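Erythrocyte membrane protein 1 (Plasmodium falciparum, PDB 2XU0) probably binds host-cell surface receptors, here through the N-terminal segment and first Duffy-binding-like domain of a rosetting variant. Local coordinates at residues A197-D201 with Q311-W315; Y380-I384 with T460-S464. The protein carries 10 engineered substitutions. One frame throughout, in Å; residues are numbered along the deposited sequence.

Interaction 1: A197-D201 with Q311-W315; sequences ADIGD and QFLRW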
ATOM      1  N   ALA A 197      -0.342   9.212   2.843  1.00 24.23           N
ATOM      2  CA  ALA A 197       0.660   9.426   1.765  1.00 25.79           C
ATOM      3  C   ALA A 197      -0.000   9.647   0.375  1.00 29.91           C
ATOM      4  O   ALA A 197       0.396  10.561  -0.344  1.00 28.63           O
ATOM      5  CB  ALA A 197       1.637   8.265   1.722  1.00 26.33           C
ATOM      6  N   ASP A 198      -1.044   8.871   0.044  1.00 28.16           N
ATOM      7  CA  ASP A 198      -1.778   9.060  -1.212  1.00 27.15           C
ATOM      8  C   ASP A 198      -2.497  10.421  -1.231  1.00 30.66           C
ATOM      9  O   ASP A 198      -2.486  11.093  -2.262  1.00 30.01           O
ATOM     10  CB  ASP A 198      -2.765   7.893  -1.482  1.00 28.30           C
ATOM     11  CG  ASP A 198      -2.125   6.612  -2.007  1.00 31.27           C
ATOM     12  OD1 ASP A 198      -0.987   6.677  -2.524  1.00 30.00           O
ATOM     13  OD2 ASP A 198      -2.767   5.551  -1.919  1.00 34.04           O
ATOM     14  N   ILE A 199      -3.093  10.843  -0.075  1.00 27.57           N
ATOM     15  CA  ILE A 199      -3.771  12.145   0.064  1.00 25.40           C
ATOM     16  C   ILE A 199      -2.799  13.267  -0.167  1.00 29.09           C
ATOM     17  O   ILE A 199      -3.105  14.215  -0.901  1.00 30.81           O
ATOM     18  CB  ILE A 199      -4.567  12.285   1.401  1.00 27.04           C
ATOM     19  CG1 ILE A 199      -5.848  11.378   1.344  1.00 28.26           C
ATOM     20  CG2 ILE A 199      -4.959  13.757   1.625  1.00 25.53           C
ATOM     21  CD1 ILE A 199      -6.493  10.962   2.768  1.00 30.26           C
ATOM     22  N   GLY A 200      -1.632  13.164   0.445  1.00 25.87           N
ATOM     23  CA  GLY A 200      -0.560  14.144   0.238  1.00 26.65           C
ATOM     24  C   GLY A 200      -0.168  14.244  -1.225  1.00 31.40           C
ATOM     25  O   GLY A 200       0.019  15.353  -1.740  1.00 29.10           O
ATOM     26  N   ASP A 201      -0.086  13.078  -1.923  1.00 28.68           N
ATOM     27  CA  ASP A 201       0.222  13.125  -3.363  1.00 29.63           C
ATOM     28  C   ASP A 201      -0.901  13.711  -4.200  1.00 32.82           C
ATOM     29  O   ASP A 201      -0.619  14.394  -5.176  1.00 32.10           O
ATOM     30  CB  ASP A 201       0.755  11.781  -3.906  1.00 31.74           C
ATOM     31  CG  ASP A 201       2.187  11.516  -3.464  1.00 36.10           C
ATOM     32  OD1 ASP A 201       2.845  12.468  -2.966  1.00 34.67           O
ATOM     33  OD2 ASP A 201       2.614  10.348  -3.510  1.00 40.32           O
ATOM     34  N   GLN A 311       5.555   7.524  -4.622  1.00 23.55           N
ATOM     35  CA  GLN A 311       4.301   6.766  -4.700  1.00 25.68           C
ATOM     36  C   GLN A 311       4.436   5.350  -5.267  1.00 30.16           C
ATOM     37  O   GLN A 311       3.862   4.415  -4.704  1.00 30.15           O
ATOM     38  CB  GLN A 311       3.225   7.584  -5.429  1.00 27.86           C
ATOM     39  CG  GLN A 311       1.848   6.910  -5.456  1.00 27.85           C
ATOM     40  CD  GLN A 311       0.788   7.802  -5.965  1.00 32.97           C
ATOM     41  OE1 GLN A 311       0.792   8.211  -7.134  1.00 29.53           O
ATOM     42  NE2 GLN A 311      -0.217   8.040  -5.122  1.00 33.10           N
ATOM     43  N   PHE A 312       5.197   5.190  -6.370  1.00 27.39           N
ATOM     44  CA  PHE A 312       5.428   3.889  -6.988  1.00 26.37           C
ATOM     45  C   PHE A 312       6.050   2.909  -5.964  1.00 27.17           C
ATOM     46  O   PHE A 312       5.665   1.750  -5.916  1.00 28.05           O
ATOM     47  CB  PHE A 312       6.335   4.021  -8.258  1.00 28.71           C
ATOM     48  CG  PHE A 312       6.898   2.673  -8.660  1.00 29.40           C
ATOM     49  CD1 PHE A 312       6.075   1.694  -9.212  1.00 30.78           C
ATOM     50  CD2 PHE A 312       8.219   2.335  -8.362  1.00 30.40           C
ATOM     51  CE1 PHE A 312       6.550   0.395  -9.430  1.00 30.63           C
ATOM     52  CE2 PHE A 312       8.700   1.046  -8.612  1.00 32.90           C
ATOM     53  CZ  PHE A 312       7.865   0.088  -9.162  1.00 30.18           C
ATOM     54  N   LEU A 313       7.042   3.364  -5.183  1.00 23.83           N
ATOM     55  CA  LEU A 313       7.693   2.525  -4.166  1.00 24.51           C
ATOM     56  C   LEU A 313       6.711   2.115  -3.047  1.00 29.26           C
ATOM     57  O   LEU A 313       6.740   0.973  -2.574  1.00 29.29           O
ATOM     58  CB  LEU A 313       8.938   3.249  -3.578  1.00 24.16           C
ATOM     59  CG  LEU A 313      10.055   3.521  -4.598  1.00 27.58           C
ATOM     60  CD1 LEU A 313      11.176   4.331  -3.982  1.00 26.34           C
ATOM     61  CD2 LEU A 313      10.559   2.200  -5.268  1.00 24.28           C
ATOM     62  N   ARG A 314       5.863   3.045  -2.630  1.00 25.59           N
ATOM     63  CA  ARG A 314       4.826   2.794  -1.622  1.00 26.07           C
ATOM     64  C   ARG A 314       3.831   1.781  -2.167  1.00 29.46           C
ATOM     65  O   ARG A 314       3.474   0.878  -1.451  1.00 30.41           O
ATOM     66  CB  ARG A 314       4.046   4.070  -1.324  1.00 23.89           C
ATOM     67  CG  ARG A 314       4.858   5.164  -0.664  1.00 26.92           C
ATOM     68  CD  ARG A 314       3.949   6.222  -0.088  1.00 27.39           C
ATOM     69  NE  ARG A 314       2.793   6.587  -0.927  1.00 27.65           N
ATOM     70  CZ  ARG A 314       2.646   7.753  -1.543  1.00 30.15           C
ATOM     71  NH1 ARG A 314       3.629   8.640  -1.547  1.00 26.81           N
ATOM     72  NH2 ARG A 314       1.541   8.013  -2.218  1.00 26.29           N
ATOM     73  N   TRP A 315       3.404   1.920  -3.436  1.00 25.35           N
ATOM     74  CA  TRP A 315       2.437   0.992  -4.021  1.00 26.26           C
ATOM     75  C   TRP A 315       2.969  -0.405  -4.205  1.00 28.68           C
ATOM     76  O   TRP A 315       2.224  -1.357  -4.004  1.00 26.67           O
ATOM     77  CB  TRP A 315       1.879   1.518  -5.349  1.00 25.26           C
ATOM     78  CG  TRP A 315       0.998   2.740  -5.250  1.00 26.18           C
ATOM     79  CD1 TRP A 315       0.486   3.317  -4.116  1.00 28.54           C
ATOM     80  CD2 TRP A 315       0.356   3.393  -6.363  1.00 25.78           C
ATOM     81  NE1 TRP A 315      -0.359   4.360  -4.463  1.00 28.38           N
ATOM     82  CE2 TRP A 315      -0.482   4.404  -5.832  1.00 29.83           C
ATOM     83  CE3 TRP A 315       0.415   3.221  -7.760  1.00 26.51           C
ATOM     84  CZ2 TRP A 315      -1.222   5.275  -6.662  1.00 29.27           C
ATOM     85  CZ3 TRP A 315      -0.291   4.102  -8.578  1.00 27.70           C
ATOM     86  CH2 TRP A 315      -1.088   5.119  -8.032  1.00 28.26           C
TER
HETATM   87  O   HOH W   1       0.501   4.903  -0.343  1.00 31.94           O
HETATM   88  O   HOH W   2       5.074  10.317  -5.117  1.00 33.52           O

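Interaction 2: Y380-I384 with T460-S464; sequences YNEWI and TFSIS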
ATOM      1  N   TYR A 380      -6.885 -20.963  -7.653  1.00 38.47           N
ATOM      2  CA  TYR A 380      -5.677 -20.466  -6.987  1.00 37.14           C
ATOM      3  C   TYR A 380      -4.601 -20.185  -8.044  1.00 39.36           C
ATOM      4  O   TYR A 380      -3.949 -19.151  -7.984  1.00 38.60           O
ATOM      5  CB  TYR A 380      -5.140 -21.486  -5.951  1.00 37.33           C
ATOM      6  CG  TYR A 380      -3.862 -21.036  -5.276  1.00 37.36           C
ATOM      7  CD1 TYR A 380      -3.883 -20.075  -4.266  1.00 38.46           C
ATOM      8  CD2 TYR A 380      -2.624 -21.512  -5.695  1.00 37.90           C
ATOM      9  CE1 TYR A 380      -2.704 -19.621  -3.668  1.00 36.70           C
ATOM     10  CE2 TYR A 380      -1.438 -21.077  -5.096  1.00 38.32           C
ATOM     11  CZ  TYR A 380      -1.484 -20.118  -4.093  1.00 42.53           C
ATOM     12  OH  TYR A 380      -0.324 -19.685  -3.498  1.00 43.87           O
ATOM     13  N   ASN A 381      -4.425 -21.083  -9.004  1.00 36.45           N
ATOM     14  CA  ASN A 381      -3.419 -20.864 -10.049  1.00 37.81           C
ATOM     15  C   ASN A 381      -3.745 -19.642 -10.921  1.00 42.68           C
ATOM     16  O   ASN A 381      -2.804 -18.986 -11.353  1.00 42.18           O
ATOM     17  CB  ASN A 381      -3.225 -22.096 -10.933  1.00 41.74           C
ATOM     18  CG  ASN A 381      -2.715 -23.322 -10.224  1.00 62.03           C
ATOM     19  OD1 ASN A 381      -2.163 -23.263  -9.118  1.00 49.77           O
ATOM     20  ND2 ASN A 381      -2.908 -24.472 -10.853  1.00 54.15           N
ATOM     21  N   GLU A 382      -5.043 -19.320 -11.167  1.00 38.92           N
ATOM     22  CA  GLU A 382      -5.351 -18.136 -11.987  1.00 38.75           C
ATOM     23  C   GLU A 382      -4.939 -16.844 -11.261  1.00 41.92           C
ATOM     24  O   GLU A 382      -4.335 -15.954 -11.883  1.00 40.76           O
ATOM     25  CB  GLU A 382      -6.797 -18.068 -12.514  1.00 39.86           C
ATOM     26  CG  GLU A 382      -7.932 -17.792 -11.545  0.50 51.82           C
ATOM     27  CD  GLU A 382      -9.276 -17.591 -12.226  0.50 66.47           C
ATOM     28  OE1 GLU A 382     -10.313 -17.662 -11.527  0.50 50.86           O
ATOM     29  OE2 GLU A 382      -9.293 -17.366 -13.459  0.50 52.51           O
ATOM     30  N   TRP A 383      -5.223 -16.777  -9.930  1.00 36.12           N
ATOM     31  CA  TRP A 383      -4.827 -15.634  -9.106  1.00 34.41           C
ATOM     32  C   TRP A 383      -3.317 -15.481  -9.098  1.00 34.39           C
ATOM     33  O   TRP A 383      -2.848 -14.381  -9.323  1.00 34.16           O
ATOM     34  CB  TRP A 383      -5.371 -15.764  -7.683  1.00 32.81           C
ATOM     35  CG  TRP A 383      -4.961 -14.640  -6.779  1.00 33.40           C
ATOM     36  CD1 TRP A 383      -5.523 -13.397  -6.697  1.00 35.92           C
ATOM     37  CD2 TRP A 383      -3.925 -14.680  -5.794  1.00 32.81           C
ATOM     38  NE1 TRP A 383      -4.882 -12.654  -5.734  1.00 34.14           N
ATOM     39  CE2 TRP A 383      -3.915 -13.428  -5.144  1.00 35.75           C
ATOM     40  CE3 TRP A 383      -3.043 -15.683  -5.349  1.00 34.26           C
ATOM     41  CZ2 TRP A 383      -2.997 -13.121  -4.132  1.00 35.21           C
ATOM     42  CZ3 TRP A 383      -2.159 -15.387  -4.319  1.00 35.13           C
ATOM     43  CH2 TRP A 383      -2.139 -14.120  -3.727  1.00 35.56           C
ATOM     44  N   ILE A 384      -2.562 -16.584  -8.881  1.00 31.85           N
ATOM     45  CA  ILE A 384      -1.098 -16.579  -8.803  1.00 34.46           C
ATOM     46  C   ILE A 384      -0.484 -16.117 -10.119  1.00 38.04           C
ATOM     47  O   ILE A 384       0.542 -15.431 -10.115  1.00 37.93           O
ATOM     48  CB  ILE A 384      -0.562 -17.968  -8.315  1.00 38.86           C
ATOM     49  CG1 ILE A 384      -0.546 -18.052  -6.795  1.00 39.71           C
ATOM     50  CG2 ILE A 384       0.812 -18.367  -8.917  1.00 42.87           C
ATOM     51  CD1 ILE A 384       0.545 -17.182  -5.975  1.00 40.70           C
ATOM     52  N   THR A 460       8.131 -18.466  -5.598  1.00 35.66           N
ATOM     53  CA  THR A 460       7.127 -17.611  -4.974  1.00 34.28           C
ATOM     54  C   THR A 460       5.778 -17.646  -5.654  1.00 33.24           C
ATOM     55  O   THR A 460       4.762 -17.465  -4.993  1.00 31.55           O
ATOM     56  CB  THR A 460       7.674 -16.198  -4.821  1.00 43.11           C
ATOM     57  OG1 THR A 460       8.960 -16.315  -4.221  1.00 36.83           O
ATOM     58  CG2 THR A 460       6.764 -15.294  -3.973  1.00 40.01           C
ATOM     59  N   PHE A 461       5.764 -17.805  -6.975  1.00 28.28           N
ATOM     60  CA  PHE A 461       4.516 -17.808  -7.706  1.00 28.29           C
ATOM     61  C   PHE A 461       4.272 -19.193  -8.321  1.00 37.72           C
ATOM     62  O   PHE A 461       3.953 -19.313  -9.492  1.00 40.40           O
ATOM     63  CB  PHE A 461       4.469 -16.654  -8.742  1.00 28.95           C
ATOM     64  CG  PHE A 461       4.716 -15.274  -8.180  1.00 29.20           C
ATOM     65  CD1 PHE A 461       3.658 -14.481  -7.749  1.00 32.18           C
ATOM     66  CD2 PHE A 461       6.010 -14.766  -8.079  1.00 30.27           C
ATOM     67  CE1 PHE A 461       3.884 -13.186  -7.272  1.00 32.05           C
ATOM     68  CE2 PHE A 461       6.237 -13.469  -7.612  1.00 32.40           C
ATOM     69  CZ  PHE A 461       5.178 -12.692  -7.202  1.00 30.68           C
ATOM     70  N   SER A 462       4.452 -20.243  -7.521  1.00 36.39           N
ATOM     71  CA  SER A 462       4.254 -21.629  -7.951  1.00 36.10           C
ATOM     72  C   SER A 462       2.854 -22.096  -7.581  1.00 40.27           C
ATOM     73  O   SER A 462       2.147 -21.412  -6.848  1.00 38.22           O
ATOM     74  CB  SER A 462       5.266 -22.525  -7.239  1.00 40.02           C
ATOM     75  OG  SER A 462       5.127 -22.430  -5.828  1.00 47.55           O
ATOM     76  N   ILE A 463       2.490 -23.319  -8.015  1.00 41.32           N
ATOM     77  CA  ILE A 463       1.243 -23.980  -7.630  1.00 42.25           C
ATOM     78  C   ILE A 463       1.390 -24.308  -6.134  1.00 46.16           C
ATOM     79  O   ILE A 463       2.527 -24.442  -5.641  1.00 45.36           O
ATOM     80  CB  ILE A 463       0.983 -25.292  -8.452  1.00 46.55           C
ATOM     81  CG1 ILE A 463       2.131 -26.327  -8.278  1.00 48.03           C
ATOM     82  CG2 ILE A 463       0.656 -25.015  -9.933  1.00 46.91           C
ATOM     83  CD1 ILE A 463       1.661 -27.734  -8.054  1.00 60.93           C
ATOM     84  N   SER A 464       0.270 -24.414  -5.406  1.00 42.19           N
ATOM     85  CA  SER A 464       0.309 -24.784  -3.986  1.00 42.34           C
ATOM     86  C   SER A 464       0.832 -26.222  -3.872  1.00 46.62           C
ATOM     87  O   SER A 464       0.568 -27.039  -4.758  1.00 45.77           O
ATOM     88  CB  SER A 464      -1.096 -24.742  -3.385  1.00 45.27           C
ATOM     89  OG  SER A 464      -1.089 -25.323  -2.089  1.00 50.58           O
TER
HETATM   90  O   HOH W   3       2.062 -20.902  -4.295  1.00 45.10           O
HETATM   91  O   HOH W   4      -1.943 -24.508  -7.071  1.00 42.42           O

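Interaction 1: A197-D201 with Q311-W315
Three different donors from one helix converge on a single carboxylate oxygen, Asp198 OD1: Arg314 NH2 at 2.9 Å, Gln311 NE2 at 3.0 Å and the indole NE1 of Trp315 at 3.1 Å. They come from distinct directions. Arg314 uses the anti side of the oxygen, Trp315 the syn side, and Gln311 descends from above the carboxylate plane, 48° out of it. The other oxygen, OD2, is salt-bridged to Arg134. Arg314 also reaches Asp201 end-on, NH1 and NH2 both gripping OD2 from the same face of that carboxylate, with NH1 at 2.8 Å. A bend at chi3 (-41°) turns the guanidinium across the gap, where the CB of Ala197 lies 3.3 Å above one face and Gln311 CA sits over the centre of the other. From there the Gln311 side chain runs extended, its CG over a face of the Trp315 ring, and its OE1 bonds Met208 N. Since the axes of the two helical segments approach no closer than 11.3 Å, at 156° and so nearly antiparallel, polar side chains bridge the gap. Two buried carboxylates facing one guanidinium, with Arg134 and Arg204 supplying further positive charge, imply a network in which both aspartates are probably ionised.

Interaction 2: Y380-I384 with T460-S464
Ile384 and Phe461 meet where the helix comes closest to the loop: Ile384 CG2 packs 3.3 Å from the carbonyl oxygen Phe461 O and 4.0 Å from Phe461 CB. One turn earlier on the helix, Tyr380 turns the CE2 corner of its ring to the loop backbone, 3.8 Å from Ser464 N, with Ser462 O near the ring plane. Its CG lies opposite the backbone N (chi1 178°), which carries the ring across to the loop. Asn381 and Ile463 run side by side in the same direction, Asn381 OD1 lying 3.4 Å from Ile463 CG2. No direct hydrogen bond joins the segments. One water bridges them, donating to Ser462 O at 2.6 Å and also bonding Tyr380 OH. Another accepts from Ser464 N at 2.8 Å, but its link to Asn381 OD1 is too short to be sure of.

Beyond this shell, Phe461 is the first residue to leave helical geometry after helix 457-460, and its ring meets those of Phe323 and Phe391. Tyr380 also packs on Lys327, Ile331 and Val334 of helix 311-338, while Lys327 NZ bonds Thr460 O. Such packing of a non-helical segment along a long helix, beside an aromatic cluster shared with a second long helix, belongs here to the helical, disulfide-rich C-terminal subdomain of a Duffy-binding-like domain.

How the interactions relate
From the N terminus, helix 186-204 supplies the first half of interaction 1, and about 110 residues later the start of helix 311-338 completes it, closing a loop that includes several helices and a two-stranded sheet. Interaction 2 opens only afterwards, on helix 371-407, and closes some 76 residues on, in the loop after helix 457-460. The two therefore follow in series, neither nested nor crossed. The centres of interactions 1 and 2 lie about 28 Å apart, and the nearest atoms of interactions 1 and 2 are about 12 Å apart, without touching. Helix 311-338 links them: its first turn forms interaction 1, within the Duffy binding region, while its later residues pack against Tyr380 and Phe461 of interaction 2, in the C-terminal subdomain.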